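Local coordinates for PDZ domain protein (Parabacteroides distasonis, PDB 4L8N) that is of unknown function but joins N- and C-terminal PDZ domains to a DUF4136 domain and binds magnesium ions, at residues 114-119 with 363-368; 119-124 with 418-423; 374-379 with 386-391. All blocks are in the same frame, centred on the assembly; numbering follows the deposited sequence.

Interaction 1 of 3, residues 114-119 with 363-368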
ATOM      1  N   TYR A 114     -27.372  25.408  14.262  1.00 56.73           N
ATOM      2  CA  TYR A 114     -28.516  25.389  13.344  1.00 55.25           C
ATOM      3  C   TYR A 114     -28.085  25.009  11.889  1.00 56.89           C
ATOM      4  O   TYR A 114     -28.761  25.382  10.930  1.00 56.04           O
ATOM      5  CB  TYR A 114     -29.207  26.761  13.359  1.00 56.24           C
ATOM      6  CG  TYR A 114     -30.083  27.046  14.561  1.00 59.67           C
ATOM      7  CD1 TYR A 114     -31.412  26.634  14.590  1.00 62.80           C
ATOM      8  CD2 TYR A 114     -29.626  27.836  15.610  1.00 60.54           C
ATOM      9  CE1 TYR A 114     -32.246  26.951  15.659  1.00 67.08           C
ATOM     10  CE2 TYR A 114     -30.440  28.138  16.698  1.00 62.58           C
ATOM     11  CZ  TYR A 114     -31.753  27.699  16.718  1.00 73.29           C
ATOM     12  OH  TYR A 114     -32.574  28.006  17.775  1.00 73.35           O
ATOM     13  N   ALA A 115     -27.006  24.218  11.734  1.00 53.24           N
ATOM     14  CA  ALA A 115     -26.425  23.827  10.437  1.00 52.17           C
ATOM     15  C   ALA A 115     -27.392  23.078   9.501  1.00 59.16           C
ATOM     16  O   ALA A 115     -27.233  23.128   8.277  1.00 58.75           O
ATOM     17  CB  ALA A 115     -25.186  22.977  10.657  1.00 52.03           C
HETATM   18  N   MSE A 116     -28.403  22.416  10.048  1.00 56.94           N
HETATM   19  CA  MSE A 116     -29.275  21.669   9.187  1.00 56.89           C
HETATM   20  C   MSE A 116     -30.276  22.549   8.456  1.00 59.57           C
HETATM   21  O   MSE A 116     -30.920  22.076   7.524  1.00 59.96           O
HETATM   22  CB  MSE A 116     -29.886  20.496   9.909  1.00 61.17           C
HETATM   23  CG  MSE A 116     -28.896  19.334   9.925  1.00 68.96           C
HETATM   24 SE   MSE A 116     -29.510  17.910  11.008  0.75 80.65          SE
HETATM   25  CE  MSE A 116     -27.720  17.333  11.795  1.00 77.63           C
ATOM     26  N   TYR A 117     -30.271  23.858   8.729  1.00 55.11           N
ATOM     27  CA  TYR A 117     -31.010  24.794   7.902  1.00 54.49           C
ATOM     28  C   TYR A 117     -30.310  24.848   6.536  1.00 56.20           C
ATOM     29  O   TYR A 117     -30.958  25.015   5.496  1.00 54.49           O
ATOM     30  CB  TYR A 117     -30.988  26.205   8.520  1.00 56.08           C
ATOM     31  CG  TYR A 117     -31.906  26.507   9.685  1.00 58.92           C
ATOM     32  CD1 TYR A 117     -33.195  25.985   9.738  1.00 62.33           C
ATOM     33  CD2 TYR A 117     -31.554  27.458  10.638  1.00 59.35           C
ATOM     34  CE1 TYR A 117     -34.077  26.332  10.764  1.00 64.58           C
ATOM     35  CE2 TYR A 117     -32.431  27.823  11.657  1.00 61.63           C
ATOM     36  CZ  TYR A 117     -33.685  27.243  11.730  1.00 69.58           C
ATOM     37  OH  TYR A 117     -34.526  27.577  12.762  1.00 72.81           O
ATOM     38  N   SER A 118     -28.943  24.722   6.565  1.00 52.06           N
ATOM     39  CA  SER A 118     -28.111  24.831   5.381  1.00 50.71           C
ATOM     40  C   SER A 118     -26.884  23.915   5.389  1.00 57.91           C
ATOM     41  O   SER A 118     -25.757  24.414   5.495  1.00 59.32           O
ATOM     42  CB  SER A 118     -27.667  26.275   5.214  1.00 49.48           C
ATOM     43  OG  SER A 118     -27.147  26.462   3.913  1.00 55.08           O
ATOM     44  N   LEU A 119     -27.086  22.581   5.202  1.00 54.89           N
ATOM     45  CA  LEU A 119     -25.982  21.605   5.143  1.00 54.08           C
ATOM     46  C   LEU A 119     -25.091  21.858   3.936  1.00 56.75           C
ATOM     47  O   LEU A 119     -23.909  21.539   3.966  1.00 56.10           O
ATOM     48  CB  LEU A 119     -26.479  20.156   5.108  1.00 54.39           C
ATOM     49  CG  LEU A 119     -26.875  19.520   6.428  1.00 59.63           C
ATOM     50  CD1 LEU A 119     -27.168  18.042   6.234  1.00 61.05           C
ATOM     51  CD2 LEU A 119     -25.785  19.658   7.477  1.00 61.03           C
ATOM     52  N   ARG A 363     -38.237  19.639  15.764  1.00 77.01           N
ATOM     53  CA  ARG A 363     -39.544  19.458  15.141  1.00 77.20           C
ATOM     54  C   ARG A 363     -39.487  19.807  13.654  1.00 80.33           C
ATOM     55  O   ARG A 363     -40.080  19.082  12.854  1.00 81.70           O
ATOM     56  CB  ARG A 363     -40.607  20.295  15.845  1.00 76.75           C
ATOM     57  CG  ARG A 363     -41.175  19.618  17.081  1.00 85.45           C
ATOM     58  CD  ARG A 363     -42.180  20.515  17.756  1.00 89.57           C
ATOM     59  NE  ARG A 363     -41.619  21.118  18.966  1.00 98.80           N
ATOM     60  CZ  ARG A 363     -41.799  22.387  19.328  1.00110.04           C
ATOM     61  NH1 ARG A 363     -42.512  23.212  18.564  1.00 90.37           N
ATOM     62  NH2 ARG A 363     -41.249  22.849  20.446  1.00 92.01           N
ATOM     63  N   PHE A 364     -38.742  20.892  13.286  1.00 72.95           N
ATOM     64  CA  PHE A 364     -38.527  21.351  11.901  1.00 69.58           C
ATOM     65  C   PHE A 364     -37.761  20.307  11.071  1.00 71.00           C
ATOM     66  O   PHE A 364     -38.074  20.120   9.900  1.00 69.98           O
ATOM     67  CB  PHE A 364     -37.768  22.711  11.859  1.00 69.09           C
ATOM     68  CG  PHE A 364     -37.144  23.084  10.524  1.00 68.25           C
ATOM     69  CD1 PHE A 364     -37.923  23.594   9.489  1.00 69.86           C
ATOM     70  CD2 PHE A 364     -35.782  22.906  10.299  1.00 69.36           C
ATOM     71  CE1 PHE A 364     -37.358  23.895   8.249  1.00 68.46           C
ATOM     72  CE2 PHE A 364     -35.215  23.222   9.059  1.00 70.15           C
ATOM     73  CZ  PHE A 364     -36.007  23.725   8.049  1.00 67.56           C
ATOM     74  N   ILE A 365     -36.736  19.675  11.647  1.00 66.49           N
ATOM     75  CA  ILE A 365     -35.937  18.706  10.907  1.00 65.78           C
ATOM     76  C   ILE A 365     -36.775  17.486  10.592  1.00 73.18           C
ATOM     77  O   ILE A 365     -36.699  16.975   9.480  1.00 72.79           O
ATOM     78  CB  ILE A 365     -34.636  18.367  11.656  1.00 67.68           C
ATOM     79  CG1 ILE A 365     -33.737  19.616  11.699  1.00 66.68           C
ATOM     80  CG2 ILE A 365     -33.903  17.200  11.000  1.00 66.29           C
ATOM     81  CD1 ILE A 365     -33.027  19.714  12.892  1.00 77.88           C
ATOM     82  N   THR A 366     -37.604  17.069  11.559  1.00 72.75           N
ATOM     83  CA  THR A 366     -38.524  15.939  11.501  1.00 74.32           C
ATOM     84  C   THR A 366     -39.528  16.152  10.352  1.00 76.89           C
ATOM     85  O   THR A 366     -39.637  15.320   9.443  1.00 76.54           O
ATOM     86  CB  THR A 366     -39.224  15.826  12.899  1.00 82.32           C
ATOM     87  OG1 THR A 366     -38.330  15.216  13.832  1.00 83.47           O
ATOM     88  CG2 THR A 366     -40.550  15.052  12.866  1.00 79.01           C
ATOM     89  N   ASN A 367     -40.233  17.293  10.412  1.00 71.91           N
ATOM     90  CA  ASN A 367     -41.301  17.697   9.521  1.00 71.76           C
ATOM     91  C   ASN A 367     -40.840  18.108   8.108  1.00 74.77           C
ATOM     92  O   ASN A 367     -41.698  18.258   7.227  1.00 74.99           O
ATOM     93  CB  ASN A 367     -42.087  18.822  10.176  1.00 73.30           C
ATOM     94  CG  ASN A 367     -42.862  18.396  11.411  1.00 93.86           C
ATOM     95  OD1 ASN A 367     -43.201  17.222  11.604  1.00 89.31           O
ATOM     96  ND2 ASN A 367     -43.162  19.344  12.284  1.00 84.10           N
ATOM     97  N   THR A 368     -39.506  18.247   7.869  1.00 68.85           N
ATOM     98  CA  THR A 368     -38.998  18.604   6.539  1.00 65.77           C
ATOM     99  C   THR A 368     -38.099  17.512   5.957  1.00 66.87           C
ATOM    100  O   THR A 368     -37.528  17.726   4.882  1.00 64.74           O
ATOM    101  CB  THR A 368     -38.293  19.966   6.541  1.00 69.80           C
ATOM    102  OG1 THR A 368     -37.153  19.933   7.400  1.00 68.04           O
ATOM    103  CG2 THR A 368     -39.213  21.093   6.919  1.00 67.09           C
TER
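Met116 and Ile365 mark the closest backbone approach, with CA atoms 7.5 Å apart, where a short 3-10 segment at 115-117 faces the last turns of helix 354-367. The contact is a loop-to-helix junction built round an edge-to-face aromatic pair, and it ties the connection between helix 107-113 and strand 123-135 to a helix probably belonging to the C-terminal PDZ region. The 3-10 turn is held by its own backbone bonds, Tyr117 N to Tyr114 O and Ser118 N to Ala115 O.

Tyr117 offers the edge carrying CD1 and CE1 to one face of the Phe364 ring. The arrangement is offset: CD1 of Tyr117 lies 3.5 Å from CE2 of Phe364, at the rim of that ring, the centroids of the two rings are 5.3 Å apart and their planes meet at 64°. With CG anti to the backbone N (chi1 163°), Phe364 stretches from the helix toward the tyrosine. Beside this pair, CB of Met116, modelled as selenomethionine, rests 4.3 Å from CG1 of Ile365. SE of Met116 lies 4.4 Å from CD1 of Ile365, while its terminal methyl leads away; the side chain also packs on Phe384. Helix 395-402 adds Ser402 against Phe364.

The backbone of 114-119 is gripped from elsewhere: Met116 N bonds to the hydroxyl of Tyr361, Met116 O to Arg372, and Tyr117 O to the indole nitrogen of Trp390.

On the face of Phe364 opposite Tyr117, Thr368 OG1 stands 3.9 Å above the ring plane, over its centre. This hydroxyl turns back along the helix and donates to Phe364 O over 2.7 Å, arriving tilted 26° from the carbonyl plane.

Interaction 2 of 3, residues 119-124 with 418-423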
ATOM      1  N   LEU A 119     -27.086  22.581   5.202  1.00 54.89           N
ATOM      2  CA  LEU A 119     -25.982  21.605   5.143  1.00 54.08           C
ATOM      3  C   LEU A 119     -25.091  21.858   3.936  1.00 56.75           C
ATOM      4  O   LEU A 119     -23.909  21.539   3.966  1.00 56.10           O
ATOM      5  CB  LEU A 119     -26.479  20.156   5.108  1.00 54.39           C
ATOM      6  CG  LEU A 119     -26.875  19.520   6.428  1.00 59.63           C
ATOM      7  CD1 LEU A 119     -27.168  18.042   6.234  1.00 61.05           C
ATOM      8  CD2 LEU A 119     -25.785  19.658   7.477  1.00 61.03           C
ATOM      9  N   GLU A 120     -25.679  22.440   2.891  1.00 52.58           N
ATOM     10  CA  GLU A 120     -25.078  22.860   1.635  1.00 51.29           C
ATOM     11  C   GLU A 120     -23.927  23.804   1.865  1.00 57.48           C
ATOM     12  O   GLU A 120     -23.003  23.841   1.055  1.00 58.65           O
ATOM     13  CB  GLU A 120     -26.134  23.585   0.778  1.00 52.34           C
ATOM     14  CG  GLU A 120     -27.165  22.662   0.166  1.00 57.71           C
ATOM     15  CD  GLU A 120     -28.451  22.445   0.933  1.00 64.58           C
ATOM     16  OE1 GLU A 120     -28.461  22.587   2.178  1.00 59.75           O
ATOM     17  OE2 GLU A 120     -29.455  22.102   0.272  1.00 60.93           O
ATOM     18  N   THR A 121     -24.001  24.603   2.946  1.00 53.55           N
ATOM     19  CA  THR A 121     -22.983  25.600   3.250  1.00 51.44           C
ATOM     20  C   THR A 121     -22.203  25.278   4.520  1.00 54.62           C
ATOM     21  O   THR A 121     -21.049  25.706   4.621  1.00 54.10           O
ATOM     22  CB  THR A 121     -23.626  27.004   3.371  1.00 50.20           C
ATOM     23  OG1 THR A 121     -24.531  27.051   4.478  1.00 47.98           O
ATOM     24  CG2 THR A 121     -24.329  27.441   2.104  1.00 43.84           C
ATOM     25  N   THR A 122     -22.810  24.541   5.487  1.00 51.14           N
ATOM     26  CA  THR A 122     -22.193  24.304   6.803  1.00 50.76           C
ATOM     27  C   THR A 122     -22.137  22.849   7.195  1.00 55.26           C
ATOM     28  O   THR A 122     -23.100  22.311   7.751  1.00 56.65           O
ATOM     29  CB  THR A 122     -22.965  25.100   7.861  1.00 53.87           C
ATOM     30  OG1 THR A 122     -23.152  26.439   7.380  1.00 50.97           O
ATOM     31  CG2 THR A 122     -22.292  25.079   9.250  1.00 45.34           C
ATOM     32  N   ASN A 123     -20.975  22.229   6.979  1.00 51.78           N
ATOM     33  CA  ASN A 123     -20.770  20.821   7.331  1.00 52.44           C
ATOM     34  C   ASN A 123     -19.305  20.489   7.528  1.00 57.13           C
ATOM     35  O   ASN A 123     -18.423  21.269   7.162  1.00 56.18           O
ATOM     36  CB  ASN A 123     -21.386  19.869   6.270  1.00 51.14           C
ATOM     37  CG  ASN A 123     -20.743  19.907   4.904  1.00 66.59           C
ATOM     38  OD1 ASN A 123     -19.675  19.325   4.660  1.00 55.12           O
ATOM     39  ND2 ASN A 123     -21.430  20.521   3.960  1.00 60.35           N
ATOM     40  N   GLU A 124     -19.059  19.288   8.068  1.00 55.84           N
ATOM     41  CA  GLU A 124     -17.733  18.732   8.284  1.00 55.89           C
ATOM     42  C   GLU A 124     -17.671  17.346   7.701  1.00 60.27           C
ATOM     43  O   GLU A 124     -18.541  16.522   7.953  1.00 58.57           O
ATOM     44  CB  GLU A 124     -17.361  18.689   9.768  1.00 58.29           C
ATOM     45  CG  GLU A 124     -17.199  20.040  10.429  1.00 71.26           C
ATOM     46  CD  GLU A 124     -17.362  19.923  11.926  1.00101.31           C
ATOM     47  OE1 GLU A 124     -18.363  19.310  12.368  1.00106.99           O
ATOM     48  OE2 GLU A 124     -16.471  20.412  12.657  1.00 98.12           O
ATOM     49  N   ALA A 418     -29.786  32.269   1.755  1.00 53.13           N
ATOM     50  CA  ALA A 418     -30.192  31.049   1.050  1.00 51.41           C
ATOM     51  C   ALA A 418     -31.672  31.110   0.653  1.00 55.27           C
ATOM     52  O   ALA A 418     -32.496  31.471   1.494  1.00 55.02           O
ATOM     53  CB  ALA A 418     -29.918  29.835   1.926  1.00 51.42           C
ATOM     54  N   PRO A 419     -32.048  30.736  -0.603  1.00 52.44           N
ATOM     55  CA  PRO A 419     -33.460  30.848  -1.021  1.00 52.79           C
ATOM     56  C   PRO A 419     -34.377  29.759  -0.420  1.00 56.84           C
ATOM     57  O   PRO A 419     -35.608  29.914  -0.449  1.00 56.14           O
ATOM     58  CB  PRO A 419     -33.365  30.744  -2.540  1.00 54.50           C
ATOM     59  CG  PRO A 419     -32.206  29.864  -2.768  1.00 57.88           C
ATOM     60  CD  PRO A 419     -31.208  30.304  -1.738  1.00 53.31           C
ATOM     61  N   TYR A 420     -33.780  28.656   0.118  1.00 51.73           N
ATOM     62  CA  TYR A 420     -34.518  27.610   0.831  1.00 51.10           C
ATOM     63  C   TYR A 420     -34.859  28.067   2.302  1.00 57.81           C
ATOM     64  O   TYR A 420     -35.476  27.319   3.045  1.00 60.34           O
ATOM     65  CB  TYR A 420     -33.780  26.264   0.809  1.00 50.40           C
ATOM     66  CG  TYR A 420     -32.285  26.333   1.031  1.00 49.68           C
ATOM     67  CD1 TYR A 420     -31.753  26.377   2.316  1.00 51.47           C
ATOM     68  CD2 TYR A 420     -31.401  26.275  -0.038  1.00 49.01           C
ATOM     69  CE1 TYR A 420     -30.381  26.377   2.531  1.00 51.37           C
ATOM     70  CE2 TYR A 420     -30.026  26.293   0.161  1.00 48.53           C
ATOM     71  CZ  TYR A 420     -29.515  26.339   1.449  1.00 57.91           C
ATOM     72  OH  TYR A 420     -28.148  26.380   1.655  1.00 57.63           O
ATOM     73  N   ILE A 421     -34.459  29.291   2.703  1.00 52.70           N
ATOM     74  CA  ILE A 421     -34.774  29.876   4.010  1.00 52.03           C
ATOM     75  C   ILE A 421     -35.497  31.218   3.767  1.00 57.41           C
ATOM     76  O   ILE A 421     -36.585  31.417   4.292  1.00 56.90           O
ATOM     77  CB  ILE A 421     -33.537  30.042   4.977  1.00 52.22           C
ATOM     78  CG1 ILE A 421     -32.778  28.726   5.224  1.00 51.87           C
ATOM     79  CG2 ILE A 421     -33.929  30.713   6.288  1.00 49.87           C
ATOM     80  CD1 ILE A 421     -33.523  27.588   5.959  1.00 57.15           C
ATOM     81  N   ASN A 422     -34.876  32.120   2.978  1.00 55.45           N
ATOM     82  CA  ASN A 422     -35.401  33.442   2.663  1.00 57.00           C
ATOM     83  C   ASN A 422     -35.616  33.598   1.148  1.00 66.92           C
ATOM     84  O   ASN A 422     -34.686  33.997   0.421  1.00 66.26           O
ATOM     85  CB  ASN A 422     -34.490  34.540   3.204  1.00 54.50           C
ATOM     86  CG  ASN A 422     -34.993  35.943   2.959  1.00 71.90           C
ATOM     87  OD1 ASN A 422     -36.201  36.199   2.910  1.00 69.66           O
ATOM     88  ND2 ASN A 422     -34.072  36.886   2.786  1.00 60.94           N
ATOM     89  N   PRO A 423     -36.856  33.319   0.667  1.00 68.36           N
ATOM     90  CA  PRO A 423     -37.127  33.439  -0.781  1.00 70.27           C
ATOM     91  C   PRO A 423     -37.044  34.892  -1.273  1.00 79.99           C
ATOM     92  O   PRO A 423     -36.406  35.114  -2.302  1.00 82.04           O
ATOM     93  CB  PRO A 423     -38.516  32.831  -0.946  1.00 72.22           C
ATOM     94  CG  PRO A 423     -39.135  32.917   0.391  1.00 76.29           C
ATOM     95  CD  PRO A 423     -38.051  32.868   1.411  1.00 70.72           C
TER
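Thr121 and Ala418 are the nearest backbone positions, yet their CA atoms stay 9.3 Å apart, and the distance is bridged chiefly by the long side chain of Tyr420. Tyr420 reaches toward Glu120, whose CB lies 3.6 Å from Tyr420 OH. A bend at chi2 (93°) folds the glutamate back along the tyrosine, so that the two side chains run past each other in opposite directions. The carboxylate is then nearly parallel to the ring, at 15°, with OE1 4.0 Å from CZ of Tyr420. On the other face of the ring, toward its rim, sits Ala418 CB, 3.5 Å above the plane.

Tyr420 occupies the third position of a type I beta turn, residues 418-421, in which Ala418 O accepts from Ile421 N and also from Asn422 N. The opposing segment leads into strand 123-135 of the large mixed sheet, and Asn123 ND2 closes this approach by donating to Leu119 O over 2.7 Å.

The polar ends find their partners close by: Glu120 OE2 bonds to Trp390 N, while Tyr420 OH and Thr121 OG1 both bond to Ser118 OG. The methyl CG2 of Thr121 touches Tyr420 OH at 4.0 Å.

Interaction 3 of 3, residues 374-379 with 386-391; sequences PKTMFT and YCMFWD
Cys387 sits squarely over the ring of Phe378: its CB lies 3.5 Å from the ring centroid and only 11° off the normal, a CH-pi contact, while SG of Cys387 is over the same ring at 4.5 Å from the centroid. Phe378 is folded across its partner by chi1 of 67°, which sets CG between the backbone N and the carbonyl carbon. Its CE1 corner meets CE1 of Phe389 at 3.7 Å, the two ring planes inclined at 47°.

The chain doubles back on itself here through a single antiparallel beta bridge, Phe378 with Cys387, a hydrogen-bonded pair in the connection between helices 354-367 and 395-402. Phe378 N donates to Cys387 O over 2.8 Å, in the carbonyl plane; the return bond, Cys387 N to Phe378 O, is weak. The same Cys387 O also receives a CA-H...O contact from Met377. Farther along, Phe389 N donates to Thr376 OG1 over 3.0 Å, a hydroxyl that also bonds to Asp373 O.

Met377 and Met388, both selenomethionines, lie alongside and point the same way, CB of the first 3.8 Å from CG of the second. Met377 SE meets the edge of Tyr386, near its plane, in a Met-aromatic contact 3.9 Å from CD1. At the other end, SE of Met388 reaches Pro374 CA at 3.6 Å.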
ATOM      1  N   PRO A 374     -32.238  12.272  -1.004  1.00 66.93           N
ATOM      2  CA  PRO A 374     -31.486  11.078  -0.565  1.00 67.48           C
ATOM      3  C   PRO A 374     -30.319  10.697  -1.460  1.00 72.39           C
ATOM      4  O   PRO A 374     -29.443   9.983  -0.994  1.00 72.15           O
ATOM      5  CB  PRO A 374     -32.540   9.971  -0.516  1.00 71.09           C
ATOM      6  CG  PRO A 374     -33.646  10.435  -1.382  1.00 76.10           C
ATOM      7  CD  PRO A 374     -33.639  11.933  -1.340  1.00 70.47           C
ATOM      8  N   LYS A 375     -30.259  11.233  -2.693  1.00 70.15           N
ATOM      9  CA  LYS A 375     -29.153  10.990  -3.637  1.00 69.24           C
ATOM     10  C   LYS A 375     -27.872  11.676  -3.164  1.00 70.61           C
ATOM     11  O   LYS A 375     -26.797  11.313  -3.627  1.00 71.02           O
ATOM     12  CB  LYS A 375     -29.510  11.474  -5.059  1.00 72.07           C
ATOM     13  CG  LYS A 375     -30.695  10.728  -5.694  1.00 96.06           C
ATOM     14  CD  LYS A 375     -31.121  11.258  -7.094  1.00112.02           C
ATOM     15  CE  LYS A 375     -31.838  12.607  -7.117  1.00125.84           C
ATOM     16  NZ  LYS A 375     -33.131  12.600  -6.369  1.00132.87           N
ATOM     17  N   THR A 376     -27.990  12.652  -2.237  1.00 65.48           N
ATOM     18  CA  THR A 376     -26.890  13.453  -1.676  1.00 63.22           C
ATOM     19  C   THR A 376     -26.422  12.974  -0.283  1.00 66.95           C
ATOM     20  O   THR A 376     -25.447  13.528   0.229  1.00 65.32           O
ATOM     21  CB  THR A 376     -27.305  14.929  -1.558  1.00 65.18           C
ATOM     22  OG1 THR A 376     -28.329  15.047  -0.573  1.00 63.55           O
ATOM     23  CG2 THR A 376     -27.770  15.512  -2.867  1.00 64.63           C
HETATM   24  N   MSE A 377     -27.125  11.970   0.324  1.00 64.94           N
HETATM   25  CA  MSE A 377     -26.857  11.413   1.661  1.00 64.25           C
HETATM   26  C   MSE A 377     -25.390  11.098   1.891  1.00 69.61           C
HETATM   27  O   MSE A 377     -24.788  10.365   1.105  1.00 71.56           O
HETATM   28  CB  MSE A 377     -27.681  10.151   1.926  1.00 67.70           C
HETATM   29  CG  MSE A 377     -27.744   9.780   3.404  1.00 75.16           C
HETATM   30 SE   MSE A 377     -28.739   8.142   3.806  0.75 85.73          SE
HETATM   31  CE  MSE A 377     -30.238   8.279   2.499  1.00 83.37           C
ATOM     32  N   PHE A 378     -24.820  11.649   2.977  1.00 63.45           N
ATOM     33  CA  PHE A 378     -23.436  11.432   3.356  1.00 61.32           C
ATOM     34  C   PHE A 378     -23.317  11.340   4.872  1.00 66.72           C
ATOM     35  O   PHE A 378     -24.212  11.783   5.604  1.00 65.01           O
ATOM     36  CB  PHE A 378     -22.521  12.549   2.793  1.00 60.61           C
ATOM     37  CG  PHE A 378     -22.720  13.943   3.346  1.00 60.35           C
ATOM     38  CD1 PHE A 378     -23.688  14.791   2.811  1.00 63.32           C
ATOM     39  CD2 PHE A 378     -21.921  14.420   4.370  1.00 60.82           C
ATOM     40  CE1 PHE A 378     -23.864  16.092   3.313  1.00 63.14           C
ATOM     41  CE2 PHE A 378     -22.107  15.712   4.881  1.00 63.27           C
ATOM     42  CZ  PHE A 378     -23.069  16.542   4.342  1.00 61.24           C
ATOM     43  N   THR A 379     -22.199  10.753   5.334  1.00 65.93           N
ATOM     44  CA  THR A 379     -21.882  10.656   6.751  1.00 67.31           C
ATOM     45  C   THR A 379     -20.919  11.798   7.047  1.00 71.16           C
ATOM     46  O   THR A 379     -19.888  11.910   6.388  1.00 70.52           O
ATOM     47  CB  THR A 379     -21.357   9.251   7.119  1.00 77.23           C
ATOM     48  OG1 THR A 379     -22.318   8.263   6.718  1.00 84.26           O
ATOM     49  CG2 THR A 379     -21.070   9.101   8.611  1.00 71.01           C
ATOM     50  N   TYR A 386     -26.996  10.427   8.258  1.00 71.89           N
ATOM     51  CA  TYR A 386     -28.081  10.801   7.359  1.00 71.58           C
ATOM     52  C   TYR A 386     -28.094  12.260   6.915  1.00 72.51           C
ATOM     53  O   TYR A 386     -29.173  12.823   6.696  1.00 72.12           O
ATOM     54  CB  TYR A 386     -29.425  10.402   8.010  1.00 75.11           C
ATOM     55  CG  TYR A 386     -29.409   8.983   8.552  1.00 79.55           C
ATOM     56  CD1 TYR A 386     -29.146   7.895   7.715  1.00 82.03           C
ATOM     57  CD2 TYR A 386     -29.581   8.732   9.910  1.00 81.79           C
ATOM     58  CE1 TYR A 386     -29.071   6.595   8.215  1.00 84.93           C
ATOM     59  CE2 TYR A 386     -29.542   7.431  10.417  1.00 84.70           C
ATOM     60  CZ  TYR A 386     -29.292   6.364   9.566  1.00 94.18           C
ATOM     61  OH  TYR A 386     -29.252   5.082  10.071  1.00 97.52           O
ATOM     62  N   CYS A 387     -26.902  12.836   6.670  1.00 66.63           N
ATOM     63  CA  CYS A 387     -26.781  14.192   6.143  1.00 64.22           C
ATOM     64  C   CYS A 387     -27.261  14.234   4.692  1.00 64.00           C
ATOM     65  O   CYS A 387     -26.837  13.430   3.874  1.00 65.23           O
ATOM     66  CB  CYS A 387     -25.350  14.699   6.260  1.00 63.85           C
ATOM     67  SG  CYS A 387     -24.721  14.757   7.950  1.00 68.32           S
HETATM   68  N   MSE A 388     -28.186  15.139   4.388  1.00 55.79           N
HETATM   69  CA  MSE A 388     -28.734  15.311   3.046  1.00 52.09           C
HETATM   70  C   MSE A 388     -28.946  16.781   2.760  1.00 56.89           C
HETATM   71  O   MSE A 388     -29.361  17.537   3.655  1.00 57.57           O
HETATM   72  CB  MSE A 388     -30.071  14.568   2.893  1.00 53.73           C
HETATM   73  CG  MSE A 388     -29.932  13.044   2.941  1.00 58.57           C
HETATM   74 SE   MSE A 388     -31.618  12.118   2.857  0.75 64.48          SE
HETATM   75  CE  MSE A 388     -32.313  12.563   4.505  1.00 61.84           C
ATOM     76  N   PHE A 389     -28.703  17.191   1.510  1.00 51.18           N
ATOM     77  CA  PHE A 389     -29.025  18.553   1.134  1.00 50.20           C
ATOM     78  C   PHE A 389     -30.512  18.603   0.835  1.00 56.63           C
ATOM     79  O   PHE A 389     -31.173  17.553   0.725  1.00 57.95           O
ATOM     80  CB  PHE A 389     -28.195  19.035  -0.068  1.00 50.38           C
ATOM     81  CG  PHE A 389     -26.710  18.881   0.136  1.00 50.45           C
ATOM     82  CD1 PHE A 389     -26.102  19.327   1.303  1.00 52.87           C
ATOM     83  CD2 PHE A 389     -25.920  18.297  -0.838  1.00 52.16           C
ATOM     84  CE1 PHE A 389     -24.732  19.174   1.498  1.00 53.55           C
ATOM     85  CE2 PHE A 389     -24.545  18.156  -0.648  1.00 54.68           C
ATOM     86  CZ  PHE A 389     -23.962  18.597   0.520  1.00 52.33           C
ATOM     87  N   TRP A 390     -31.037  19.815   0.692  1.00 52.45           N
ATOM     88  CA  TRP A 390     -32.423  20.002   0.331  1.00 54.19           C
ATOM     89  C   TRP A 390     -32.631  19.601  -1.125  1.00 61.14           C
ATOM     90  O   TRP A 390     -31.709  19.692  -1.942  1.00 61.38           O
ATOM     91  CB  TRP A 390     -32.817  21.470   0.534  1.00 52.35           C
ATOM     92  CG  TRP A 390     -32.730  21.966   1.948  1.00 51.95           C
ATOM     93  CD1 TRP A 390     -31.936  22.968   2.414  1.00 53.57           C
ATOM     94  CD2 TRP A 390     -33.512  21.515   3.063  1.00 52.37           C
ATOM     95  NE1 TRP A 390     -32.181  23.184   3.751  1.00 53.29           N
ATOM     96  CE2 TRP A 390     -33.131  22.294   4.182  1.00 55.78           C
ATOM     97  CE3 TRP A 390     -34.513  20.540   3.223  1.00 54.46           C
ATOM     98  CZ2 TRP A 390     -33.734  22.145   5.439  1.00 55.76           C
ATOM     99  CZ3 TRP A 390     -35.098  20.386   4.471  1.00 56.92           C
ATOM    100  CH2 TRP A 390     -34.702  21.176   5.564  1.00 57.12           C
ATOM    101  N   ASP A 391     -33.822  19.147  -1.447  1.00 59.86           N
ATOM    102  CA  ASP A 391     -34.153  18.790  -2.809  1.00 61.54           C
ATOM    103  C   ASP A 391     -34.394  20.107  -3.533  1.00 66.16           C
ATOM    104  O   ASP A 391     -35.173  20.942  -3.052  1.00 65.14           O
ATOM    105  CB  ASP A 391     -35.378  17.857  -2.803  1.00 66.23           C
ATOM    106  CG  ASP A 391     -35.883  17.367  -4.147  1.00 79.40           C
ATOM    107  OD1 ASP A 391     -36.250  18.217  -4.987  1.00 80.42           O
ATOM    108  OD2 ASP A 391     -36.034  16.135  -4.308  1.00 83.63           O
TER

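The three interactions cluster on one side of the chain's centre; the first two have centres about 10 Å apart, the first and third about 12 Å, and the second and third about 13 Å. Interactions 1 and 2 share Leu119, and their segments alternate along the chain. Interaction 3 follows 363-368 and is nested inside the long loop closed by interaction 2. Segments 114-119 and 119-124 form one continuous run into strand 123-135, met successively by the end of helix 354-367, the 386-391 loop and the 418-423 turn. Trp390 and Ser118 connect the contacts, joining the C-terminal helical region to the start of strand 123-135, an inner strand of the large mixed sheet, away from the magnesium-binding residues.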